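Local coordinates for macrodomain protein (Streptomyces coelicolor, PDB 5E3B) that probably removes ADP-ribose from modified thymidines in DNA, as a macrodomain hydrolase whose disruption increases antibiotic production, at residues G29-A33 against A59-W64; C46-W52 against Y71-H75; F83-Q89 against A100-H106. One frame throughout, in Å; residues are numbered along the deposited sequence.

Interaction 1: residues G29-A33 against A59-W64; sequences GDATA and AVSRRW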
loop_
_atom_site.group_PDB
_atom_site.type_symbol
_atom_site.label_atom_id
_atom_site.label_comp_id
_atom_site.label_asym_id
_atom_site.label_seq_id
_atom_site.Cartn_x
_atom_site.Cartn_y
_atom_site.Cartn_z
ATOM N N GLY A 29 -8.650 -4.717 12.546
ATOM C CA GLY A 29 -7.283 -4.747 13.056
ATOM C C GLY A 29 -6.413 -3.659 12.508
ATOM O O GLY A 29 -6.774 -2.837 11.695
ATOM N N ASP A 30 -5.189 -3.677 13.068
ATOM C CA ASP A 30 -4.124 -2.712 12.607
ATOM C C ASP A 30 -3.309 -3.537 11.568
ATOM O O ASP A 30 -2.665 -4.542 11.838
ATOM C CB ASP A 30 -3.279 -2.073 13.781
ATOM C CG ASP A 30 -2.052 -1.245 13.336
ATOM O OD1 ASP A 30 -1.820 -0.887 12.194
ATOM O OD2 ASP A 30 -1.243 -0.896 14.216
ATOM N N ALA A 31 -3.466 -3.052 10.315
ATOM C CA ALA A 31 -2.728 -3.622 9.161
ATOM C C ALA A 31 -1.203 -3.590 9.323
ATOM O O ALA A 31 -0.541 -4.315 8.613
ATOM C CB ALA A 31 -3.095 -2.928 7.893
ATOM N N THR A 32 -0.672 -2.779 10.221
ATOM C CA THR A 32 0.779 -2.782 10.497
ATOM C C THR A 32 1.225 -3.866 11.356
ATOM O O THR A 32 2.430 -4.029 11.579
ATOM C CB THR A 32 1.259 -1.397 11.024
ATOM O OG1 THR A 32 0.818 -1.192 12.375
ATOM C CG2 THR A 32 0.834 -0.305 10.100
ATOM N N ALA A 33 0.316 -4.705 11.851
ATOM C CA ALA A 33 0.691 -5.848 12.589
ATOM C C ALA A 33 0.051 -7.129 12.137
ATOM O O ALA A 33 -0.638 -7.758 12.910
ATOM C CB ALA A 33 0.395 -5.602 14.063
ATOM N N ALA A 59 -0.167 5.636 11.366
ATOM C CA ALA A 59 -0.135 4.330 11.947
ATOM C C ALA A 59 1.197 3.618 11.597
ATOM O O ALA A 59 1.840 2.999 12.406
ATOM C CB ALA A 59 -1.275 3.425 11.502
ATOM N N VAL A 60 1.624 3.816 10.340
ATOM C CA VAL A 60 2.931 3.261 9.927
ATOM C C VAL A 60 4.090 3.876 10.762
ATOM O O VAL A 60 4.897 3.105 11.282
ATOM C CB VAL A 60 3.134 3.464 8.395
ATOM C CG1 VAL A 60 4.511 3.054 7.945
ATOM C CG2 VAL A 60 2.066 2.702 7.668
ATOM N N SER A 61 4.071 5.184 10.876
ATOM C CA SER A 61 5.174 5.873 11.645
ATOM C C SER A 61 5.104 5.580 13.141
ATOM O O SER A 61 6.143 5.598 13.820
ATOM C CB SER A 61 5.232 7.322 11.300
ATOM O OG SER A 61 5.615 7.557 9.972
ATOM N N ARG A 62 3.916 5.251 13.637
ATOM C CA ARG A 62 3.837 4.715 15.007
ATOM C C ARG A 62 4.497 3.442 15.223
ATOM O O ARG A 62 4.845 3.178 16.415
ATOM C CB ARG A 62 2.443 4.697 15.557
ATOM C CG ARG A 62 1.947 6.099 15.880
ATOM C CD ARG A 62 0.598 6.043 16.582
ATOM N NE ARG A 62 -0.543 5.712 15.696
ATOM C CZ ARG A 62 -1.252 6.604 14.973
ATOM N NH1 ARG A 62 -0.973 7.915 14.976
ATOM N NH2 ARG A 62 -2.245 6.189 14.228
ATOM N N ARG A 63 4.793 2.664 14.185
ATOM C CA ARG A 63 5.487 1.428 14.367
ATOM C C ARG A 63 6.960 1.378 13.897
ATOM O O ARG A 63 7.812 0.706 14.521
ATOM C CB ARG A 63 4.762 0.306 13.649
ATOM C CG ARG A 63 5.055 -1.063 14.131
ATOM C CD ARG A 63 4.077 -2.121 13.634
ATOM N NE ARG A 63 2.767 -2.083 14.286
ATOM C CZ ARG A 63 2.433 -2.497 15.489
ATOM N NH1 ARG A 63 3.307 -2.980 16.355
ATOM N NH2 ARG A 63 1.167 -2.301 15.859
ATOM N N TRP A 64 7.235 2.107 12.814
ATOM C CA TRP A 64 8.598 2.071 12.195
ATOM C C TRP A 64 8.855 3.396 11.612
ATOM O O TRP A 64 7.983 4.019 10.993
ATOM C CB TRP A 64 8.708 1.094 11.070
ATOM C CG TRP A 64 8.270 -0.333 11.319
ATOM C CD1 TRP A 64 8.905 -1.319 12.062
ATOM C CD2 TRP A 64 7.086 -0.931 10.809
ATOM N NE1 TRP A 64 8.182 -2.467 12.020
ATOM C CE2 TRP A 64 7.075 -2.264 11.236
ATOM C CE3 TRP A 64 6.036 -0.469 9.985
ATOM C CZ2 TRP A 64 6.051 -3.164 10.897
ATOM C CZ3 TRP A 64 4.999 -1.371 9.674
ATOM C CH2 TRP A 64 5.031 -2.658 10.091
HETATM O O HOH W 1 0.711 1.260 14.333
#
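Arg63 lays its guanidinium group alongside the polar rim of the 29-33 loop, with Ala33 CB over one face, nearer the rim than the centre, and two acceptors at the edge. Arg63 NE points at Thr32 OG1 across 2.9 Å in a nearly straight bond (N-H...O 166°). In the Asp30 conformer described, one of two, to which all that is said of its carboxylate applies, Arg63 NH2 reaches Asp30 OD2 at 3.2 Å, a salt bridge that carries a hydrogen bond. Both acceptors lie close to the guanidinium plane, yet the carboxylate is turned 45° against that plane and is met from above its own. The bend of the arginine chain at chi3 turns the NE and NH2 side of the guanidinium toward Thr32 OG1 and Asp30 OD2. Thr32 OG1 is placed to receive NE by a chi1 of 73°, which sets it between its own backbone N and carbonyl carbon. On the other branch, Thr32 CG2 meets Val60 CG2 at 4.1 Å, a looser apolar contact. The six-membered ring of Trp64 lies by the threonine, with CH2 3.3 Å from Thr32 O and CZ3 4.0 Å from Thr32 CB, while its indole N-H is used by Glu94. Water 1 donates to Asp30 OD2 and to Ala59 O. Thr32 N bonds to Asp30 OD1 (3.0 Å), an Asx turn superposed on a type I beta turn from Asp30 to Ala33. These turns present Asp30 and Thr32 to Arg63, whose bonds join the loop after edge strand 25-28 to helix 56-63 and the residues at its end in the macrodomain fold.

Interaction 2: residues C46-W52 against Y71-H75; sequences CNDLGGW and YRAWH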
loop_
_atom_site.group_PDB
_atom_site.type_symbol
_atom_site.label_atom_id
_atom_site.label_comp_id
_atom_site.label_asym_id
_atom_site.label_seq_id
_atom_site.Cartn_x
_atom_site.Cartn_y
_atom_site.Cartn_z
ATOM N N CYS A 46 -0.287 6.430 -0.926
ATOM C CA CYS A 46 0.298 7.747 -0.650
ATOM C C CYS A 46 -0.049 8.720 -1.743
ATOM O O CYS A 46 -0.391 8.345 -2.886
ATOM C CB CYS A 46 1.813 7.577 -0.544
ATOM S SG CYS A 46 2.392 6.464 0.764
ATOM N N ASN A 47 0.091 9.995 -1.424
ATOM C CA ASN A 47 -0.071 11.062 -2.449
ATOM C C ASN A 47 1.206 11.400 -3.169
ATOM O O ASN A 47 2.336 11.011 -2.794
ATOM C CB ASN A 47 -0.718 12.297 -1.817
ATOM C CG ASN A 47 0.167 12.932 -0.786
ATOM O OD1 ASN A 47 1.167 13.590 -1.121
ATOM N ND2 ASN A 47 -0.164 12.709 0.459
ATOM N N ASP A 48 1.035 12.087 -4.291
ATOM C CA ASP A 48 2.173 12.464 -5.111
ATOM C C ASP A 48 2.754 13.821 -4.804
ATOM O O ASP A 48 3.567 14.357 -5.577
ATOM C CB ASP A 48 1.781 12.406 -6.608
ATOM C CG ASP A 48 0.639 13.354 -6.973
ATOM O OD1 ASP A 48 0.045 14.024 -6.107
ATOM O OD2 ASP A 48 0.294 13.357 -8.203
ATOM N N LEU A 49 2.397 14.358 -3.664
ATOM C CA LEU A 49 2.868 15.696 -3.270
ATOM C C LEU A 49 3.827 15.720 -2.086
ATOM O O LEU A 49 4.288 16.795 -1.675
ATOM C CB LEU A 49 1.658 16.608 -2.951
ATOM C CG LEU A 49 0.809 17.090 -4.123
ATOM C CD1 LEU A 49 -0.316 17.893 -3.522
ATOM C CD2 LEU A 49 1.657 17.938 -5.072
ATOM N N GLY A 50 4.200 14.559 -1.539
ATOM C CA GLY A 50 5.100 14.509 -0.469
ATOM C C GLY A 50 4.515 14.716 0.925
ATOM O O GLY A 50 5.224 14.944 1.884
ATOM N N GLY A 51 3.198 14.620 1.024
ATOM C CA GLY A 51 2.523 14.765 2.281
ATOM C C GLY A 51 2.408 13.449 3.027
ATOM O O GLY A 51 1.946 12.449 2.478
ATOM N N TRP A 52 2.836 13.429 4.272
ATOM C CA TRP A 52 2.752 12.277 5.140
ATOM C C TRP A 52 2.420 12.749 6.542
ATOM O O TRP A 52 3.278 13.015 7.394
ATOM C CB TRP A 52 4.061 11.480 5.065
ATOM C CG TRP A 52 4.254 10.203 5.861
ATOM C CD1 TRP A 52 4.152 10.029 7.225
ATOM C CD2 TRP A 52 4.429 8.890 5.315
ATOM N NE1 TRP A 52 4.304 8.701 7.541
ATOM C CE2 TRP A 52 4.485 7.965 6.399
ATOM C CE3 TRP A 52 4.563 8.404 4.017
ATOM C CZ2 TRP A 52 4.741 6.589 6.248
ATOM C CZ3 TRP A 52 4.741 7.022 3.872
ATOM C CH2 TRP A 52 4.879 6.140 4.946
ATOM N N TYR A 71 9.934 7.595 2.004
ATOM C CA TYR A 71 9.001 8.300 1.164
ATOM C C TYR A 71 9.412 9.727 0.982
ATOM O O TYR A 71 9.318 10.278 -0.109
ATOM C CB TYR A 71 7.595 8.234 1.798
ATOM C CG TYR A 71 6.570 9.138 1.155
ATOM C CD1 TYR A 71 5.860 8.766 -0.021
ATOM C CD2 TYR A 71 6.246 10.370 1.677
ATOM C CE1 TYR A 71 4.942 9.596 -0.626
ATOM C CE2 TYR A 71 5.318 11.170 1.133
ATOM C CZ TYR A 71 4.628 10.821 -0.043
ATOM O OH TYR A 71 3.683 11.650 -0.557
ATOM N N ARG A 72 9.756 10.396 2.082
ATOM C CA ARG A 72 10.119 11.852 1.988
ATOM C C ARG A 72 11.355 11.988 1.120
ATOM O O ARG A 72 11.400 12.943 0.325
ATOM C CB ARG A 72 10.300 12.417 3.389
ATOM C CG ARG A 72 9.041 12.473 4.219
ATOM C CD ARG A 72 9.215 13.406 5.369
ATOM N NE ARG A 72 8.077 13.376 6.301
ATOM C CZ ARG A 72 6.953 14.083 6.170
ATOM N NH1 ARG A 72 6.663 14.747 5.111
ATOM N NH2 ARG A 72 6.043 13.899 7.113
ATOM N N ALA A 73 12.319 11.082 1.255
ATOM C CA ALA A 73 13.560 11.156 0.448
ATOM C C ALA A 73 13.250 10.907 -1.007
ATOM O O ALA A 73 13.713 11.618 -1.915
ATOM C CB ALA A 73 14.545 10.179 0.946
ATOM N N TRP A 74 12.409 9.908 -1.289
ATOM C CA TRP A 74 11.941 9.592 -2.635
ATOM C C TRP A 74 11.300 10.781 -3.299
ATOM O O TRP A 74 11.676 11.178 -4.386
ATOM C CB TRP A 74 11.106 8.329 -2.562
ATOM C CG TRP A 74 10.652 7.650 -3.831
ATOM C CD1 TRP A 74 11.361 7.501 -4.991
ATOM C CD2 TRP A 74 9.430 6.935 -3.989
ATOM N NE1 TRP A 74 10.617 6.722 -5.898
ATOM C CE2 TRP A 74 9.420 6.397 -5.330
ATOM C CE3 TRP A 74 8.309 6.732 -3.166
ATOM C CZ2 TRP A 74 8.363 5.633 -5.792
ATOM C CZ3 TRP A 74 7.213 5.991 -3.648
ATOM C CH2 TRP A 74 7.288 5.451 -4.977
ATOM N N HIS A 75 10.345 11.395 -2.644
ATOM C CA HIS A 75 9.715 12.596 -3.154
ATOM C C HIS A 75 10.773 13.774 -3.315
ATOM O O HIS A 75 10.766 14.424 -4.365
ATOM C CB HIS A 75 8.632 13.013 -2.203
ATOM C CG HIS A 75 8.046 14.317 -2.557
ATOM N ND1 HIS A 75 8.497 15.473 -1.922
ATOM C CD2 HIS A 75 7.165 14.714 -3.490
ATOM C CE1 HIS A 75 7.866 16.504 -2.420
ATOM N NE2 HIS A 75 7.077 16.100 -3.380
HETATM O O HOH W 2 7.839 15.285 2.453
#
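The His75 ring carries Gly50 CA over the centre of one face, 3.6 Å from the centroid and 9° off the normal, a CH-pi contact. The Arg72 guanidinium has Trp52 CB over one face and water 2 at its edge, in plane, whereas the Tyr71 ring takes Asn47 O at its edge. These groups belong to helix 66-76 of the macrodomain, packed against the Asx turn that begins at Asn47, the last residue of strand 40-47. The turn is built on Asn47, whose OD1 accepts from Leu49 N and Gly51 N, both in the carbonyl plane and on lone pairs. Asn47 ND2 in turn donates to Gly51 O, so the amide is gripped at both ends and its rotation is fixed. Gly50 has a positive phi and, lacking a side chain, brings its CA right over the imidazole face. Tyr71, its CG anti to the backbone N, reaches from the helix into the turn. Its ring meets Trp52 obliquely, with planes 42° apart and Trp52 CE3 at 3.5 Å from Tyr71 CD2. Cys46 CB comes to 3.7 Å from Tyr71 CE1, and the sulfur stands obliquely to the same ring. At the more exposed margin, water 2 donates to Gly50 O and accepts from Arg72 NH1, while Arg72 NH2 forms a salt bridge with Glu68. The phenol at the tip of Tyr71 has bonds of two kinds: Tyr71 OH donates to Asn47 O at 2.7 Å, approaching from above the carbonyl plane, and weakly accepts from Gly50 N at 3.1 Å, with an N-H...O angle of 122°.

Interaction 3: residues F83-Q89 against A100-H106; sequences FGLGAVQ and ANMIGQH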
loop_
_atom_site.group_PDB
_atom_site.type_symbol
_atom_site.label_atom_id
_atom_site.label_comp_id
_atom_site.label_asym_id
_atom_site.label_seq_id
_atom_site.Cartn_x
_atom_site.Cartn_y
_atom_site.Cartn_z
ATOM N N PHE A 83 9.886 8.523 -8.775
ATOM C CA PHE A 83 8.712 9.000 -8.055
ATOM C C PHE A 83 7.675 9.582 -8.982
ATOM O O PHE A 83 8.009 10.454 -9.810
ATOM C CB PHE A 83 9.129 10.074 -7.022
ATOM C CG PHE A 83 7.986 10.532 -6.169
ATOM C CD1 PHE A 83 7.172 11.573 -6.599
ATOM C CD2 PHE A 83 7.735 9.957 -4.937
ATOM C CE1 PHE A 83 6.124 12.020 -5.803
ATOM C CE2 PHE A 83 6.682 10.355 -4.146
ATOM C CZ PHE A 83 5.859 11.379 -4.581
ATOM N N GLY A 84 6.441 9.124 -8.841
ATOM C CA GLY A 84 5.315 9.541 -9.643
ATOM C C GLY A 84 4.145 8.645 -9.479
ATOM O O GLY A 84 4.248 7.546 -8.919
ATOM N N LEU A 85 3.033 9.054 -10.043
ATOM C CA LEU A 85 1.775 8.271 -10.000
ATOM C C LEU A 85 1.949 6.888 -10.556
ATOM O O LEU A 85 2.570 6.741 -11.653
ATOM C CB LEU A 85 0.607 9.002 -10.679
ATOM C CG LEU A 85 0.033 10.207 -9.874
ATOM C CD1 LEU A 85 -0.847 11.081 -10.775
ATOM C CD2 LEU A 85 -0.772 9.793 -8.679
ATOM N N GLY A 86 1.477 5.905 -9.801
ATOM C CA GLY A 86 1.635 4.457 -10.144
ATOM C C GLY A 86 2.922 3.761 -9.692
ATOM O O GLY A 86 2.984 2.546 -9.656
ATOM N N ALA A 87 3.924 4.510 -9.232
ATOM C CA ALA A 87 5.153 3.937 -8.727
ATOM C C ALA A 87 4.957 3.472 -7.278
ATOM O O ALA A 87 4.050 3.906 -6.587
ATOM C CB ALA A 87 6.325 4.884 -8.817
ATOM N N VAL A 88 5.811 2.529 -6.919
ATOM C CA VAL A 88 5.764 1.915 -5.612
ATOM C C VAL A 88 7.181 1.770 -5.090
ATOM O O VAL A 88 8.095 1.376 -5.817
ATOM C CB VAL A 88 5.104 0.552 -5.628
ATOM C CG1 VAL A 88 5.023 0.014 -4.188
ATOM C CG2 VAL A 88 3.760 0.609 -6.230
ATOM N N GLN A 89 7.371 2.071 -3.783
ATOM C CA GLN A 89 8.661 1.955 -3.086
ATOM C C GLN A 89 8.477 0.917 -2.026
ATOM O O GLN A 89 7.474 0.986 -1.301
ATOM C CB GLN A 89 8.987 3.289 -2.443
ATOM C CG GLN A 89 10.056 3.328 -1.403
ATOM C CD GLN A 89 10.276 4.672 -0.810
ATOM O OE1 GLN A 89 9.387 5.254 -0.176
ATOM N NE2 GLN A 89 11.445 5.213 -1.035
ATOM N N ALA A 100 4.871 -1.165 1.392
ATOM C CA ALA A 100 4.846 -0.722 0.027
ATOM C C ALA A 100 4.129 0.614 0.003
ATOM O O ALA A 100 2.915 0.710 0.229
ATOM C CB ALA A 100 4.053 -1.725 -0.889
ATOM N N ASN A 101 4.902 1.673 -0.189
ATOM C CA ASN A 101 4.373 2.993 -0.333
ATOM C C ASN A 101 3.977 3.212 -1.823
ATOM O O ASN A 101 4.838 3.321 -2.702
ATOM C CB ASN A 101 5.400 4.064 0.031
ATOM C CG ASN A 101 5.888 4.064 1.479
ATOM O OD1 ASN A 101 5.236 3.655 2.422
ATOM N ND2 ASN A 101 7.147 4.518 1.620
ATOM N N MET A 102 2.680 3.161 -2.082
ATOM C CA MET A 102 2.106 3.219 -3.443
ATOM C C MET A 102 1.718 4.674 -3.741
ATOM O O MET A 102 0.904 5.219 -3.009
ATOM C CB MET A 102 0.864 2.396 -3.587
ATOM C CG MET A 102 1.083 0.921 -3.286
ATOM S SD MET A 102 -0.367 -0.141 -3.654
ATOM C CE MET A 102 -1.448 0.378 -2.397
ATOM N N ILE A 103 2.190 5.223 -4.836
ATOM C CA ILE A 103 1.769 6.605 -5.175
ATOM C C ILE A 103 0.482 6.493 -5.962
ATOM O O ILE A 103 0.513 6.276 -7.215
ATOM C CB ILE A 103 2.884 7.352 -5.944
ATOM C CG1 ILE A 103 4.234 7.360 -5.220
ATOM C CG2 ILE A 103 2.382 8.780 -6.184
ATOM C CD1 ILE A 103 4.194 7.796 -3.760
ATOM N N GLY A 104 -0.623 6.612 -5.242
ATOM C CA GLY A 104 -1.907 6.323 -5.839
ATOM C C GLY A 104 -2.856 7.444 -5.830
ATOM O O GLY A 104 -3.898 7.344 -6.510
ATOM N N GLN A 105 -2.571 8.492 -5.060
ATOM C CA GLN A 105 -3.510 9.592 -4.813
ATOM C C GLN A 105 -2.897 10.858 -5.398
ATOM O O GLN A 105 -1.741 11.195 -5.150
ATOM C CB GLN A 105 -3.763 9.750 -3.320
ATOM C CG GLN A 105 -4.509 10.988 -2.974
ATOM C CD GLN A 105 -4.547 11.175 -1.511
ATOM O OE1 GLN A 105 -4.129 10.288 -0.761
ATOM N NE2 GLN A 105 -4.930 12.356 -1.079
ATOM N N HIS A 106 -3.668 11.509 -6.256
ATOM C CA HIS A 106 -3.223 12.741 -6.883
ATOM C C HIS A 106 -3.663 13.960 -6.065
ATOM O O HIS A 106 -4.851 14.162 -5.850
ATOM C CB HIS A 106 -3.795 12.893 -8.310
ATOM C CG HIS A 106 -3.394 14.182 -8.954
ATOM N ND1 HIS A 106 -2.082 14.551 -9.133
ATOM C CD2 HIS A 106 -4.144 15.150 -9.546
ATOM C CE1 HIS A 106 -2.027 15.714 -9.757
ATOM N NE2 HIS A 106 -3.268 16.105 -10.003
#
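Ile103 packs closely into the type II turn of Gly84 to Ala87: its CB lies 3.3 Å from Gly84 O, and its CD1 meets Phe83 CE2 at 3.6 Å. With chi1 at -54°, CG1 stands beside the backbone N and carries CD1 to the phenyl ring, while CG2 faces the Gly84 carbonyl. The backbones are bonded just as closely here, Gly86 N to Ile103 O at 2.8 Å and Ile103 N to Ala87 O at 2.9 Å, the second nearly straight at 176°. Trp74 touches Ile103 and meets Phe83 edge-to-face, so Trp74 of helix 66-76 packs on this end. The side toward His106 is looser and more exposed. There the apolar Leu85 CD1 stays 4.0 Å from His106 ND1, a nitrogen that bonds to Asp48. Farther along, the segments become an antiparallel pair within the hairpin of strands 88-94 and 97-105. Val88 and Met102 form a non-hydrogen-bonded pair and lie side by side on the face toward helix 119-136, with Val88 CG2 4.0 Å from Met102 CG. Gln89 and Asn101 form the next, hydrogen-bonded pair, with two backbone bonds and their side chains on the other face. Their amides are turned 67° apart, and Asn101 ND2 donates to Gln89 OE1 at 3.0 Å. Asn101 ND2 also donates to Pro67 O, Asn101 OD1 accepts from His44 and Gln89 NE2 gives to Ala70 O. The polar ends are therefore matched donor to acceptor, which implies that the two amides have fixed orientations and join the hairpin to helix 66-76 as well as to strand 40-47.

From the N terminus, the loop after strand 25-28 meets helix 56-63 in interaction 1, closing a loop that contains strand 40-47. Interaction 2 begins inside that loop, at the end of the strand, and closes beyond it on helix 66-76, so the two cross along the chain. They also touch in space, where Ser61 of the first meets Trp52 of the second. Interaction 3 follows in series and closes the hairpin 88-94/97-105. Strand 97-105 pairs with strand 40-47, putting interactions 2 and 3 on one sheet, where the backbones of Cys46 and Met102 are bonded. Interactions 1 and 3 do not touch and lie on opposite sides of the chain's centre.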